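Local coordinates for protein pelota homolog (Archaeoglobus fulgidus, PDB 3OBY) that probably recognises stalled ribosomes and helps release them and degrade damaged mRNA, with a metal-dependent endoribonuclease activity assigned to its N-terminal Sm-fold domain, at residues 77-83 against 95-100; 37-43 against 59-65; 177-181 against 208-212; 129-134 against 183-189. All blocks are in the same frame, centred on the assembly; numbering follows the deposited sequence.

Contact 1: 77-83 against 95-100; sequences NRLRVSG and HTLNIT
Val81 and Leu97 face each other as a hydrogen-bonded antiparallel pair: Val81 N donates a hydrogen bond to Leu97 O at 2.8 Å, and Leu97 N answers to Val81 O. Leu79 with Ile99 and Gly83 with His95 repeat the pair of hydrogen bonds on either side of it, six backbone bonds in all; the Gly83 N to His95 O bond, 3.2 Å, is among the longer ones. The buried face is the compact one. There Leu79 CB lies 4.0 Å from Ile99 CB, and Val81 CG2 reaches toward Ile99 CG1. Leu25 and Arg29 of helix 22-31 lie against Ile99 and Leu79, while Leu97 also meets Val38 and Ala40 of strand 37-40.

The other face, carrying Arg80, Ser82, Thr96 and Asn98, is partly exposed and held more loosely, by aliphatic edges of polar side chains. Arg80 keeps CG anti to its backbone N (chi1 -178°), which lays CG 3.4 Å from Thr96 CG2 before the chain bends and carries NH1 to a salt bridge with Glu71. Arg78, at the end of the ladder, runs alongside Thr100, whose CG2 sits 3.5 Å from Arg78 NE at the edge of the guanidinium. One face of that group lies over Asn98, with the guanidinium and amide planes 51° apart, so the two are not stacked flat. One apolar side and one polar side on a regular two-stranded ladder are characteristic of an amphipathic beta hairpin, here strands 79-87 and 94-99 at one margin of the antiparallel sheet of the Sm-fold domain.

Contact 2: 37-43 against 59-65; sequences VVFATTK and VTVRLGI
Strands 37-40 and 63-65 run antiparallel, their axes 4.6 Å apart at 160°, with Val38 and Ile65 exchanging two backbone bonds and Ala40 N bonding to Leu63 O, while the return bond from Leu63 N to Ala40 O is weak. Phe39 and Gly64 form the non-hydrogen-bonded pair between them, and the Phe39 ring lies over Gly64: Gly64 CA stands 3.6 Å from the Phe39 ring centroid, a CH-pi contact over the face. With CG anti to the carbonyl carbon (chi1 -87°), the ring extends across the neighbouring strand. On the side of the ring plane opposite Gly64, the Arg62 guanidinium lies only 6° from parallel to the ring, displaced toward its root, where NH1 is 3.3 Å from Phe39 CB; Arg62 NH2 has a weak hydrogen bond to Ser106. Nearer its own backbone, Arg62 CB touches Thr41 CG2 at 3.7 Å. On the other face, Val38 CB and Ile65 CD1 approach at 4.3 Å, joined by Leu97. Beyond Leu63 the pairing frays: Thr42 CG2 still meets Leu63 CD2, but Lys43 and Thr60 are poorly ordered. An aromatic laid over a cross-strand glycine is a familiar antiparallel-sheet pairing, set here within the RNA-binding Sm fold.

Contact 3: 177-181 against 208-212; sequences AAKLE and YPEMA
Met211 points its side chain at helix 177-181 and can be followed outward from its short helix, 209-212. CB leaves toward the neighbour, and chi1 of -170° with chi2 of -171° stretches CB, CG and SD into an extended arm; CG faces Phe185 outside the two segments. The sulfur is the first atom to arrive, 4.0 Å from Leu180 CB and also near Leu180 CD1. A bend at chi3 (-70°) then turns the methyl against the helix backbone: CE lies 3.4 Å from Glu181 CA and 3.5 Å from Glu181 CB, with Ala177 O at 3.8 Å.

Tyr208, at the N-cap position of the same short helix, supplies the second half. Its ring reaches between two residues one turn apart, CE2 lying 3.7 Å from Ala177 CB and CE1 3.8 Å from Glu181 CG, both at an oblique approach. The phenol oxygen ends near Ala178 CA, 4.1 Å away. Phe203 and Leu204 of helix 196-207 also touch Ala177. Because the meeting atoms are mostly methyl, thioether, ring and aliphatic carbons, this is a small, mainly apolar van der Waals contact at a partly exposed edge, with no hydrogen bond between the two segments to fix their angle.

Contact 4: 129-134 against 183-189; sequences PEIVML and FDFKYLI
Val132 sits between two partners where strands 131-134 and 187-189 pair in parallel inside a five-stranded mixed alpha/beta sheet, with helix 172-183 packed on one face and helices 224-233 and 236-262 on the other. After strand 131-137 the chain first adds strands 140-147 and 150-158 to the sheet; helix 172-183 then carries it back to lay strand 187-191 beside 131-137. Val132 N bonds to Tyr187 O at 2.9 Å and its O accepts from Ile189 N, the staggered pattern of parallel strands; Leu134 N to Ile189 O continues it. The strand axes lie 25° apart.

On the face carrying Val132 and Leu188, Phe185 turns one ring face to the valine, whose CB lies 4.0 Å from the ring centroid and 18° off its normal. The placement follows from chi1 of 58°, which sets the ring between the backbone N and carbonyl carbon of Phe185. Val132 CG2 also touches the edge of the Phe183 ring, 3.6 Å from CD2. The opposite face, with Ile131, Tyr187, Met133 and Ile189, brings Met133 CG to 3.8 Å from Ile189 CB and Ile131 CD1 beside Tyr187 CB.

In the second shell, Leu180 packs on Val132, Leu134 and Leu188, while Phe228, Ile231 and Ile240 back the other side. Glu130 OE1 forms a salt bridge to Arg147 on strand 140-147. At the start of the pairing, Glu130 O accepts from Lys186 N at 3.1 Å and, weakly, from Tyr187 N at 3.4 Å, one carbonyl oxygen shared by two successive amides.

Overall arrangement
Along the chain contact 2 closes before contact 1 opens, and both precede the other two. Contacts 1 and 2, centres about 10 Å apart, share the seven-stranded antiparallel sheet, where strand 63-72 lies next to strand 79-87; Leu97 bridges them, and His95 NE2 probably bonds to Thr42 OG1. Contacts 3 and 4 are also about 10 Å apart, with alternating segments: helix 172-183 leads into strand 187-191, and Leu180 and Phe185 join them. The pairs are distant, contacts 1 and 4 having centres about 36 Å apart and nearest atoms about 20 Å apart. Such separate cores are consistent with the inter-domain plasticity reported for archaeal Pelota.

Contact 1: 77-83 against 95-100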
loop_
_atom_site.group_PDB
_atom_site.type_symbol
_atom_site.label_atom_id
_atom_site.label_comp_id
_atom_site.label_asym_id
_atom_site.label_seq_id
_atom_site.Cartn_x
_atom_site.Cartn_y
_atom_site.Cartn_z
ATOM N N ASN A 77 -3.985 14.623 3.528
ATOM C CA ASN A 77 -3.745 13.805 2.352
ATOM C C ASN A 77 -5.092 13.346 1.808
ATOM O O ASN A 77 -5.532 12.232 2.072
ATOM C CB ASN A 77 -2.866 12.614 2.739
ATOM C CG ASN A 77 -1.446 13.033 3.095
ATOM O OD1 ASN A 77 -0.864 12.543 4.064
ATOM N ND2 ASN A 77 -0.879 13.939 2.299
ATOM N N ARG A 78 -5.753 14.231 1.067
ATOM C CA ARG A 78 -7.062 13.950 0.485
ATOM C C ARG A 78 -7.181 14.614 -0.877
ATOM O O ARG A 78 -6.758 15.752 -1.069
ATOM C CB ARG A 78 -8.193 14.478 1.380
ATOM C CG ARG A 78 -8.104 14.084 2.844
ATOM C CD ARG A 78 -9.270 14.662 3.631
ATOM N NE ARG A 78 -10.512 13.954 3.346
ATOM C CZ ARG A 78 -11.713 14.523 3.336
ATOM N NH1 ARG A 78 -11.842 15.819 3.589
ATOM N NH2 ARG A 78 -12.788 13.791 3.081
ATOM N N LEU A 79 -7.778 13.897 -1.817
ATOM C CA LEU A 79 -7.965 14.401 -3.171
ATOM C C LEU A 79 -9.398 14.887 -3.309
ATOM O O LEU A 79 -10.335 14.114 -3.114
ATOM C CB LEU A 79 -7.679 13.274 -4.166
ATOM C CG LEU A 79 -7.689 13.561 -5.662
ATOM C CD1 LEU A 79 -6.820 14.761 -5.975
ATOM C CD2 LEU A 79 -7.187 12.331 -6.393
ATOM N N ARG A 80 -9.580 16.167 -3.622
ATOM C CA ARG A 80 -10.930 16.709 -3.773
ATOM C C ARG A 80 -11.389 16.687 -5.222
ATOM O O ARG A 80 -10.825 17.378 -6.072
ATOM C CB ARG A 80 -11.015 18.141 -3.252
ATOM C CG ARG A 80 -12.422 18.725 -3.359
ATOM C CD ARG A 80 -12.483 20.195 -2.977
ATOM N NE ARG A 80 -12.020 20.418 -1.613
ATOM C CZ ARG A 80 -10.913 21.085 -1.304
ATOM N NH1 ARG A 80 -10.157 21.597 -2.267
ATOM N NH2 ARG A 80 -10.561 21.236 -0.032
ATOM N N VAL A 81 -12.408 15.877 -5.497
ATOM C CA VAL A 81 -12.962 15.767 -6.841
ATOM C C VAL A 81 -14.379 16.334 -6.834
ATOM O O VAL A 81 -15.254 15.849 -6.111
ATOM C CB VAL A 81 -13.012 14.306 -7.310
ATOM C CG1 VAL A 81 -13.606 14.230 -8.704
ATOM C CG2 VAL A 81 -11.622 13.713 -7.300
ATOM N N SER A 82 -14.601 17.366 -7.637
ATOM C CA SER A 82 -15.910 17.986 -7.692
ATOM C C SER A 82 -16.440 18.121 -9.114
ATOM O O SER A 82 -15.674 18.229 -10.075
ATOM C CB SER A 82 -15.861 19.356 -7.011
ATOM O OG SER A 82 -14.897 20.198 -7.607
ATOM N N GLY A 83 -17.763 18.104 -9.234
ATOM C CA GLY A 83 -18.393 18.233 -10.534
ATOM C C GLY A 83 -19.907 18.210 -10.452
ATOM O O GLY A 83 -20.490 18.235 -9.364
ATOM N N HIS A 95 -21.777 18.171 -6.589
ATOM C CA HIS A 95 -21.288 17.489 -5.401
ATOM C C HIS A 95 -19.772 17.307 -5.427
ATOM O O HIS A 95 -19.135 17.419 -6.477
ATOM C CB HIS A 95 -21.971 16.125 -5.297
ATOM C CG HIS A 95 -21.801 15.459 -3.972
ATOM N ND1 HIS A 95 -22.379 15.942 -2.819
ATOM C CD2 HIS A 95 -21.136 14.333 -3.621
ATOM C CE1 HIS A 95 -22.080 15.141 -1.812
ATOM N NE2 HIS A 95 -21.326 14.158 -2.272
ATOM N N THR A 96 -19.199 17.021 -4.263
ATOM C CA THR A 96 -17.755 16.827 -4.143
ATOM C C THR A 96 -17.418 15.470 -3.531
ATOM O O THR A 96 -17.974 15.080 -2.502
ATOM C CB THR A 96 -17.105 17.926 -3.256
ATOM O OG1 THR A 96 -17.243 19.204 -3.884
ATOM C CG2 THR A 96 -15.638 17.639 -3.040
ATOM N N LEU A 97 -16.504 14.750 -4.168
ATOM C CA LEU A 97 -16.081 13.453 -3.666
ATOM C C LEU A 97 -14.662 13.646 -3.115
ATOM O O LEU A 97 -13.795 14.187 -3.801
ATOM C CB LEU A 97 -16.085 12.416 -4.806
ATOM C CG LEU A 97 -17.357 12.196 -5.650
ATOM C CD1 LEU A 97 -17.023 11.393 -6.901
ATOM C CD2 LEU A 97 -18.408 11.475 -4.833
ATOM N N ASN A 98 -14.433 13.240 -1.871
ATOM C CA ASN A 98 -13.104 13.369 -1.270
ATOM C C ASN A 98 -12.430 12.002 -1.189
ATOM O O ASN A 98 -12.820 11.152 -0.389
ATOM C CB ASN A 98 -13.183 13.990 0.138
ATOM C CG ASN A 98 -13.442 15.491 0.110
ATOM O OD1 ASN A 98 -12.775 16.235 -0.606
ATOM N ND2 ASN A 98 -14.404 15.939 0.906
ATOM N N ILE A 99 -11.411 11.797 -2.013
ATOM C CA ILE A 99 -10.697 10.524 -2.026
ATOM C C ILE A 99 -9.526 10.462 -1.056
ATOM O O ILE A 99 -8.670 11.347 -1.043
ATOM C CB ILE A 99 -10.142 10.209 -3.427
ATOM C CG1 ILE A 99 -11.217 10.477 -4.479
ATOM C CG2 ILE A 99 -9.673 8.765 -3.480
ATOM C CD1 ILE A 99 -12.552 9.824 -4.168
ATOM N N THR A 100 -9.498 9.417 -0.237
ATOM C CA THR A 100 -8.395 9.207 0.702
ATOM C C THR A 100 -7.911 7.759 0.532
ATOM O O THR A 100 -8.589 6.951 -0.094
ATOM C CB THR A 100 -8.826 9.426 2.173
ATOM O OG1 THR A 100 -9.860 8.502 2.517
ATOM C CG2 THR A 100 -9.327 10.827 2.378
#

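Contact 2: 37-43 against 59-65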
loop_
_atom_site.group_PDB
_atom_site.type_symbol
_atom_site.label_atom_id
_atom_site.label_comp_id
_atom_site.label_asym_id
_atom_site.label_seq_id
_atom_site.Cartn_x
_atom_site.Cartn_y
_atom_site.Cartn_z
ATOM N N VAL A 37 -15.906 10.710 -15.313
ATOM C CA VAL A 37 -17.012 10.498 -14.398
ATOM C C VAL A 37 -16.478 9.642 -13.261
ATOM O O VAL A 37 -15.878 8.598 -13.489
ATOM C CB VAL A 37 -18.207 9.783 -15.074
ATOM C CG1 VAL A 37 -19.277 9.453 -14.024
ATOM C CG2 VAL A 37 -18.802 10.674 -16.161
ATOM N N VAL A 38 -16.697 10.101 -12.037
ATOM C CA VAL A 38 -16.230 9.406 -10.846
ATOM C C VAL A 38 -17.370 9.033 -9.899
ATOM O O VAL A 38 -18.214 9.869 -9.566
ATOM C CB VAL A 38 -15.215 10.289 -10.072
ATOM C CG1 VAL A 38 -14.725 9.574 -8.828
ATOM C CG2 VAL A 38 -14.053 10.657 -10.987
ATOM N N PHE A 39 -17.381 7.772 -9.473
ATOM C CA PHE A 39 -18.385 7.269 -8.537
ATOM C C PHE A 39 -17.712 6.935 -7.213
ATOM O O PHE A 39 -16.669 6.290 -7.187
ATOM C CB PHE A 39 -19.041 5.999 -9.077
ATOM C CG PHE A 39 -20.214 6.248 -9.969
ATOM C CD1 PHE A 39 -21.503 6.308 -9.444
ATOM C CD2 PHE A 39 -20.035 6.412 -11.343
ATOM C CE1 PHE A 39 -22.598 6.525 -10.272
ATOM C CE2 PHE A 39 -21.124 6.631 -12.186
ATOM C CZ PHE A 39 -22.411 6.687 -11.648
ATOM N N ALA A 40 -18.318 7.373 -6.118
ATOM C CA ALA A 40 -17.786 7.114 -4.784
ATOM C C ALA A 40 -18.905 7.318 -3.785
ATOM O O ALA A 40 -19.864 8.032 -4.076
ATOM C CB ALA A 40 -16.646 8.078 -4.476
ATOM N N THR A 41 -18.802 6.689 -2.618
ATOM C CA THR A 41 -19.832 6.874 -1.596
ATOM C C THR A 41 -19.523 8.169 -0.835
ATOM O O THR A 41 -18.363 8.488 -0.533
ATOM C CB THR A 41 -19.906 5.676 -0.638
ATOM O OG1 THR A 41 -18.760 5.648 0.212
ATOM C CG2 THR A 41 -19.927 4.408 -1.437
ATOM N N THR A 42 -20.573 8.915 -0.517
ATOM C CA THR A 42 -20.378 10.202 0.139
ATOM C C THR A 42 -21.494 10.578 1.056
ATOM O O THR A 42 -22.362 9.696 1.356
ATOM C CB THR A 42 -20.288 11.320 -0.958
ATOM O OG1 THR A 42 -19.836 12.536 -0.370
ATOM C CG2 THR A 42 -21.629 11.594 -1.590
ATOM N N LYS A 43 -21.500 11.771 1.635
ATOM C CA LYS A 43 -22.824 11.848 2.107
ATOM C C LYS A 43 -23.637 13.117 1.917
ATOM O O LYS A 43 -23.259 14.015 1.150
ATOM C CB LYS A 43 -23.177 11.061 3.473
ATOM C CG LYS A 43 -22.221 10.383 4.275
ATOM C CD LYS A 43 -20.959 11.167 4.383
ATOM C CE LYS A 43 -19.741 10.256 4.312
ATOM N NZ LYS A 43 -18.806 10.586 3.191
ATOM N N VAL A 59 -25.796 7.453 6.738
ATOM C CA VAL A 59 -26.308 7.179 5.399
ATOM C C VAL A 59 -25.656 7.718 4.147
ATOM O O VAL A 59 -26.181 8.664 3.538
ATOM C CB VAL A 59 -27.796 7.556 5.236
ATOM C CG1 VAL A 59 -28.651 6.311 5.044
ATOM C CG2 VAL A 59 -28.243 8.372 6.406
ATOM N N THR A 60 -24.508 7.151 3.777
ATOM C CA THR A 60 -23.861 7.507 2.515
ATOM C C THR A 60 -24.826 7.069 1.360
ATOM O O THR A 60 -25.861 6.408 1.587
ATOM C CB THR A 60 -22.504 6.790 2.365
ATOM O OG1 THR A 60 -22.566 5.469 2.927
ATOM C CG2 THR A 60 -21.464 7.552 3.102
ATOM N N VAL A 61 -24.456 7.407 0.126
ATOM C CA VAL A 61 -25.310 7.154 -1.031
ATOM C C VAL A 61 -24.636 6.813 -2.367
ATOM O O VAL A 61 -25.301 6.344 -3.293
ATOM C CB VAL A 61 -26.240 8.397 -1.213
ATOM C CG1 VAL A 61 -25.418 9.675 -1.116
ATOM C CG2 VAL A 61 -26.988 8.337 -2.534
ATOM N N ARG A 62 -23.333 7.047 -2.472
ATOM C CA ARG A 62 -22.595 6.738 -3.703
ATOM C C ARG A 62 -23.143 7.445 -4.936
ATOM O O ARG A 62 -24.027 6.939 -5.620
ATOM C CB ARG A 62 -22.573 5.220 -3.955
ATOM C CG ARG A 62 -21.729 4.795 -5.164
ATOM C CD ARG A 62 -21.341 3.313 -5.112
ATOM N NE ARG A 62 -20.007 3.075 -5.667
ATOM C CZ ARG A 62 -19.694 3.133 -6.961
ATOM N NH1 ARG A 62 -20.621 3.415 -7.866
ATOM N NH2 ARG A 62 -18.440 2.930 -7.349
ATOM N N LEU A 63 -22.599 8.619 -5.217
ATOM C CA LEU A 63 -23.021 9.402 -6.361
ATOM C C LEU A 63 -22.010 9.265 -7.475
ATOM O O LEU A 63 -20.982 8.617 -7.332
ATOM C CB LEU A 63 -23.129 10.880 -5.974
ATOM C CG LEU A 63 -24.380 11.369 -5.236
ATOM C CD1 LEU A 63 -24.870 10.314 -4.266
ATOM C CD2 LEU A 63 -24.062 12.668 -4.516
ATOM N N GLY A 64 -22.329 9.895 -8.590
ATOM C CA GLY A 64 -21.455 9.906 -9.739
ATOM C C GLY A 64 -21.408 11.365 -10.155
ATOM O O GLY A 64 -22.439 12.047 -10.170
ATOM N N ILE A 65 -20.222 11.866 -10.469
ATOM C CA ILE A 65 -20.107 13.253 -10.875
ATOM C C ILE A 65 -19.225 13.412 -12.097
ATOM O O ILE A 65 -18.273 12.667 -12.277
ATOM C CB ILE A 65 -19.558 14.138 -9.715
ATOM C CG1 ILE A 65 -18.331 13.489 -9.082
ATOM C CG2 ILE A 65 -20.620 14.328 -8.645
ATOM C CD1 ILE A 65 -17.024 14.096 -9.521
#

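Contact 3: 177-181 against 208-212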
loop_
_atom_site.group_PDB
_atom_site.type_symbol
_atom_site.label_atom_id
_atom_site.label_comp_id
_atom_site.label_asym_id
_atom_site.label_seq_id
_atom_site.Cartn_x
_atom_site.Cartn_y
_atom_site.Cartn_z
ATOM N N ALA A 177 3.503 -26.727 13.242
ATOM C CA ALA A 177 4.625 -25.883 12.878
ATOM C C ALA A 177 5.461 -26.480 11.752
ATOM O O ALA A 177 5.910 -25.767 10.856
ATOM C CB ALA A 177 5.507 -25.640 14.102
ATOM N N ALA A 178 5.656 -27.793 11.787
ATOM C CA ALA A 178 6.493 -28.466 10.788
ATOM C C ALA A 178 5.821 -28.401 9.427
ATOM O O ALA A 178 6.497 -28.282 8.380
ATOM C CB ALA A 178 6.697 -29.915 11.178
ATOM N N LYS A 179 4.506 -28.471 9.412
ATOM C CA LYS A 179 3.936 -28.432 8.106
ATOM C C LYS A 179 3.785 -26.970 7.681
ATOM O O LYS A 179 3.855 -26.680 6.467
ATOM C CB LYS A 179 2.707 -29.327 8.138
ATOM C CG LYS A 179 1.765 -29.011 9.235
ATOM C CD LYS A 179 0.540 -29.894 9.139
ATOM C CE LYS A 179 0.847 -31.331 9.486
ATOM N NZ LYS A 179 -0.363 -32.179 9.416
ATOM N N LEU A 180 3.548 -26.053 8.598
ATOM C CA LEU A 180 3.519 -24.696 8.110
ATOM C C LEU A 180 4.915 -24.408 7.456
ATOM O O LEU A 180 5.034 -23.786 6.390
ATOM C CB LEU A 180 3.336 -23.754 9.258
ATOM C CG LEU A 180 1.958 -23.612 9.887
ATOM C CD1 LEU A 180 2.078 -22.759 11.135
ATOM C CD2 LEU A 180 0.996 -22.964 8.899
ATOM N N GLU A 181 5.972 -24.861 8.131
ATOM C CA GLU A 181 7.347 -24.630 7.686
ATOM C C GLU A 181 7.652 -25.214 6.308
ATOM O O GLU A 181 8.489 -24.687 5.574
ATOM C CB GLU A 181 8.328 -25.180 8.731
ATOM C CG GLU A 181 9.716 -24.530 8.714
ATOM C CD GLU A 181 10.706 -25.254 7.829
ATOM O OE1 GLU A 181 11.104 -26.387 8.181
ATOM O OE2 GLU A 181 11.086 -24.687 6.783
ATOM N N TYR A 208 10.675 -21.835 16.306
ATOM C CA TYR A 208 10.814 -21.306 14.951
ATOM C C TYR A 208 10.849 -19.774 14.924
ATOM O O TYR A 208 9.923 -19.130 14.429
ATOM C CB TYR A 208 9.655 -21.814 14.091
ATOM C CG TYR A 208 9.657 -23.311 13.861
ATOM C CD1 TYR A 208 10.163 -23.851 12.682
ATOM C CD2 TYR A 208 9.141 -24.187 14.816
ATOM C CE1 TYR A 208 10.151 -25.226 12.452
ATOM C CE2 TYR A 208 9.127 -25.565 14.597
ATOM C CZ TYR A 208 9.631 -26.076 13.410
ATOM O OH TYR A 208 9.605 -27.430 13.168
ATOM N N PRO A 209 11.935 -19.171 15.436
ATOM C CA PRO A 209 12.081 -17.709 15.478
ATOM C C PRO A 209 11.881 -16.962 14.162
ATOM O O PRO A 209 11.337 -15.861 14.151
ATOM C CB PRO A 209 13.489 -17.517 16.057
ATOM C CG PRO A 209 14.203 -18.746 15.623
ATOM C CD PRO A 209 13.178 -19.826 15.871
ATOM N N GLU A 210 12.311 -17.557 13.056
ATOM C CA GLU A 210 12.165 -16.905 11.763
ATOM C C GLU A 210 10.720 -16.847 11.298
ATOM O O GLU A 210 10.305 -15.880 10.655
ATOM C CB GLU A 210 13.025 -17.609 10.720
ATOM C CG GLU A 210 14.501 -17.432 10.975
ATOM C CD GLU A 210 14.896 -15.967 11.069
ATOM O OE1 GLU A 210 15.722 -15.639 11.940
ATOM O OE2 GLU A 210 14.395 -15.143 10.275
ATOM N N MET A 211 9.953 -17.881 11.623
ATOM C CA MET A 211 8.553 -17.913 11.234
ATOM C C MET A 211 7.750 -17.021 12.178
ATOM O O MET A 211 6.813 -16.338 11.761
ATOM C CB MET A 211 8.016 -19.345 11.292
ATOM C CG MET A 211 6.638 -19.514 10.663
ATOM S SD MET A 211 5.898 -21.129 10.970
ATOM C CE MET A 211 6.955 -22.178 9.969
ATOM N N ALA A 212 8.132 -17.016 13.448
ATOM C CA ALA A 212 7.432 -16.217 14.446
ATOM C C ALA A 212 7.600 -14.709 14.249
ATOM O O ALA A 212 6.732 -13.934 14.651
ATOM C CB ALA A 212 7.893 -16.613 15.842
#

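Contact 4: 129-134 against 183-189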
loop_
_atom_site.group_PDB
_atom_site.type_symbol
_atom_site.label_atom_id
_atom_site.label_comp_id
_atom_site.label_asym_id
_atom_site.label_seq_id
_atom_site.Cartn_x
_atom_site.Cartn_y
_atom_site.Cartn_z
ATOM N N PRO A 129 2.368 -10.355 -0.298
ATOM C CA PRO A 129 3.278 -11.461 -0.002
ATOM C C PRO A 129 2.460 -12.731 0.198
ATOM O O PRO A 129 1.268 -12.660 0.467
ATOM C CB PRO A 129 3.941 -11.004 1.289
ATOM C CG PRO A 129 2.817 -10.343 1.991
ATOM C CD PRO A 129 2.177 -9.508 0.892
ATOM N N GLU A 130 3.091 -13.886 0.059
ATOM C CA GLU A 130 2.376 -15.137 0.255
ATOM C C GLU A 130 1.912 -15.169 1.707
ATOM O O GLU A 130 2.730 -15.210 2.631
ATOM C CB GLU A 130 3.292 -16.334 -0.033
ATOM C CG GLU A 130 2.594 -17.688 0.050
ATOM C CD GLU A 130 1.895 -18.087 -1.242
ATOM O OE1 GLU A 130 1.151 -17.260 -1.821
ATOM O OE2 GLU A 130 2.093 -19.242 -1.675
ATOM N N ILE A 131 0.596 -15.153 1.897
ATOM C CA ILE A 131 0.006 -15.161 3.232
ATOM C C ILE A 131 -0.665 -16.485 3.615
ATOM O O ILE A 131 -1.448 -17.044 2.850
ATOM C CB ILE A 131 -1.065 -14.043 3.374
ATOM C CG1 ILE A 131 -0.484 -12.682 2.991
ATOM C CG2 ILE A 131 -1.568 -13.998 4.795
ATOM C CD1 ILE A 131 0.754 -12.316 3.765
ATOM N N VAL A 132 -0.364 -16.974 4.812
ATOM C CA VAL A 132 -0.971 -18.205 5.301
ATOM C C VAL A 132 -1.782 -17.933 6.564
ATOM O O VAL A 132 -1.325 -17.260 7.484
ATOM C CB VAL A 132 0.083 -19.294 5.621
ATOM C CG1 VAL A 132 -0.580 -20.453 6.369
ATOM C CG2 VAL A 132 0.710 -19.803 4.335
ATOM N N MET A 133 -2.997 -18.461 6.596
ATOM C CA MET A 133 -3.865 -18.285 7.741
ATOM C C MET A 133 -4.014 -19.606 8.478
ATOM O O MET A 133 -4.228 -20.652 7.864
ATOM C CB MET A 133 -5.231 -17.780 7.291
ATOM C CG MET A 133 -5.270 -16.302 6.978
ATOM S SD MET A 133 -6.872 -15.826 6.348
ATOM C CE MET A 133 -6.406 -14.757 4.947
ATOM N N LEU A 134 -3.894 -19.549 9.800
ATOM C CA LEU A 134 -4.005 -20.732 10.643
ATOM C C LEU A 134 -4.968 -20.522 11.794
ATOM O O LEU A 134 -4.731 -19.692 12.672
ATOM C CB LEU A 134 -2.643 -21.099 11.221
ATOM C CG LEU A 134 -2.702 -22.157 12.327
ATOM C CD1 LEU A 134 -2.830 -23.525 11.692
ATOM C CD2 LEU A 134 -1.454 -22.097 13.188
ATOM N N PHE A 183 5.296 -25.592 3.846
ATOM C CA PHE A 183 4.447 -24.999 2.806
ATOM C C PHE A 183 5.112 -23.806 2.108
ATOM O O PHE A 183 4.912 -23.590 0.912
ATOM C CB PHE A 183 3.090 -24.567 3.375
ATOM C CG PHE A 183 2.179 -23.944 2.347
ATOM C CD1 PHE A 183 1.733 -24.685 1.258
ATOM C CD2 PHE A 183 1.811 -22.598 2.435
ATOM C CE1 PHE A 183 0.932 -24.097 0.271
ATOM C CE2 PHE A 183 1.011 -22.002 1.454
ATOM C CZ PHE A 183 0.575 -22.752 0.369
ATOM N N ASP A 184 5.885 -23.029 2.860
ATOM C CA ASP A 184 6.605 -21.880 2.312
ATOM C C ASP A 184 5.730 -20.650 2.063
ATOM O O ASP A 184 4.976 -20.579 1.092
ATOM C CB ASP A 184 7.325 -22.296 1.021
ATOM C CG ASP A 184 8.390 -21.301 0.590
ATOM O OD1 ASP A 184 9.225 -21.669 -0.263
ATOM O OD2 ASP A 184 8.394 -20.156 1.091
ATOM N N PHE A 185 5.852 -19.678 2.959
ATOM C CA PHE A 185 5.112 -18.428 2.886
ATOM C C PHE A 185 5.934 -17.396 3.649
ATOM O O PHE A 185 7.004 -17.712 4.164
ATOM C CB PHE A 185 3.766 -18.581 3.570
ATOM C CG PHE A 185 3.871 -18.993 5.002
ATOM C CD1 PHE A 185 4.101 -20.316 5.341
ATOM C CD2 PHE A 185 3.821 -18.040 6.012
ATOM C CE1 PHE A 185 4.259 -20.687 6.668
ATOM C CE2 PHE A 185 3.979 -18.401 7.343
ATOM C CZ PHE A 185 4.209 -19.725 7.673
ATOM N N LYS A 186 5.446 -16.162 3.732
ATOM C CA LYS A 186 6.188 -15.154 4.470
ATOM C C LYS A 186 5.462 -14.644 5.701
ATOM O O LYS A 186 6.085 -14.407 6.724
ATOM C CB LYS A 186 6.591 -13.991 3.558
ATOM C CG LYS A 186 5.582 -13.618 2.506
ATOM C CD LYS A 186 6.285 -12.891 1.364
ATOM C CE LYS A 186 6.907 -13.857 0.364
ATOM N NZ LYS A 186 5.865 -14.527 -0.461
ATOM N N TYR A 187 4.149 -14.487 5.621
ATOM C CA TYR A 187 3.401 -14.003 6.776
ATOM C C TYR A 187 2.336 -14.982 7.221
ATOM O O TYR A 187 1.638 -15.586 6.400
ATOM C CB TYR A 187 2.751 -12.644 6.488
ATOM C CG TYR A 187 3.745 -11.528 6.321
ATOM C CD1 TYR A 187 4.492 -11.066 7.402
ATOM C CD2 TYR A 187 3.968 -10.956 5.073
ATOM C CE1 TYR A 187 5.441 -10.057 7.239
ATOM C CE2 TYR A 187 4.910 -9.950 4.899
ATOM C CZ TYR A 187 5.643 -9.508 5.982
ATOM O OH TYR A 187 6.584 -8.525 5.800
ATOM N N LEU A 188 2.218 -15.122 8.535
ATOM C CA LEU A 188 1.259 -16.027 9.131
ATOM C C LEU A 188 0.247 -15.281 9.991
ATOM O O LEU A 188 0.612 -14.426 10.797
ATOM C CB LEU A 188 1.996 -17.070 9.987
ATOM C CG LEU A 188 1.152 -18.037 10.831
ATOM C CD1 LEU A 188 0.366 -18.965 9.922
ATOM C CD2 LEU A 188 2.054 -18.841 11.756
ATOM N N ILE A 189 -1.028 -15.589 9.786
ATOM C CA ILE A 189 -2.082 -15.002 10.592
ATOM C C ILE A 189 -2.516 -16.179 11.453
ATOM O O ILE A 189 -2.888 -17.225 10.932
ATOM C CB ILE A 189 -3.292 -14.523 9.750
ATOM C CG1 ILE A 189 -2.921 -13.300 8.911
ATOM C CG2 ILE A 189 -4.429 -14.134 10.671
ATOM C CD1 ILE A 189 -1.789 -13.537 7.952
#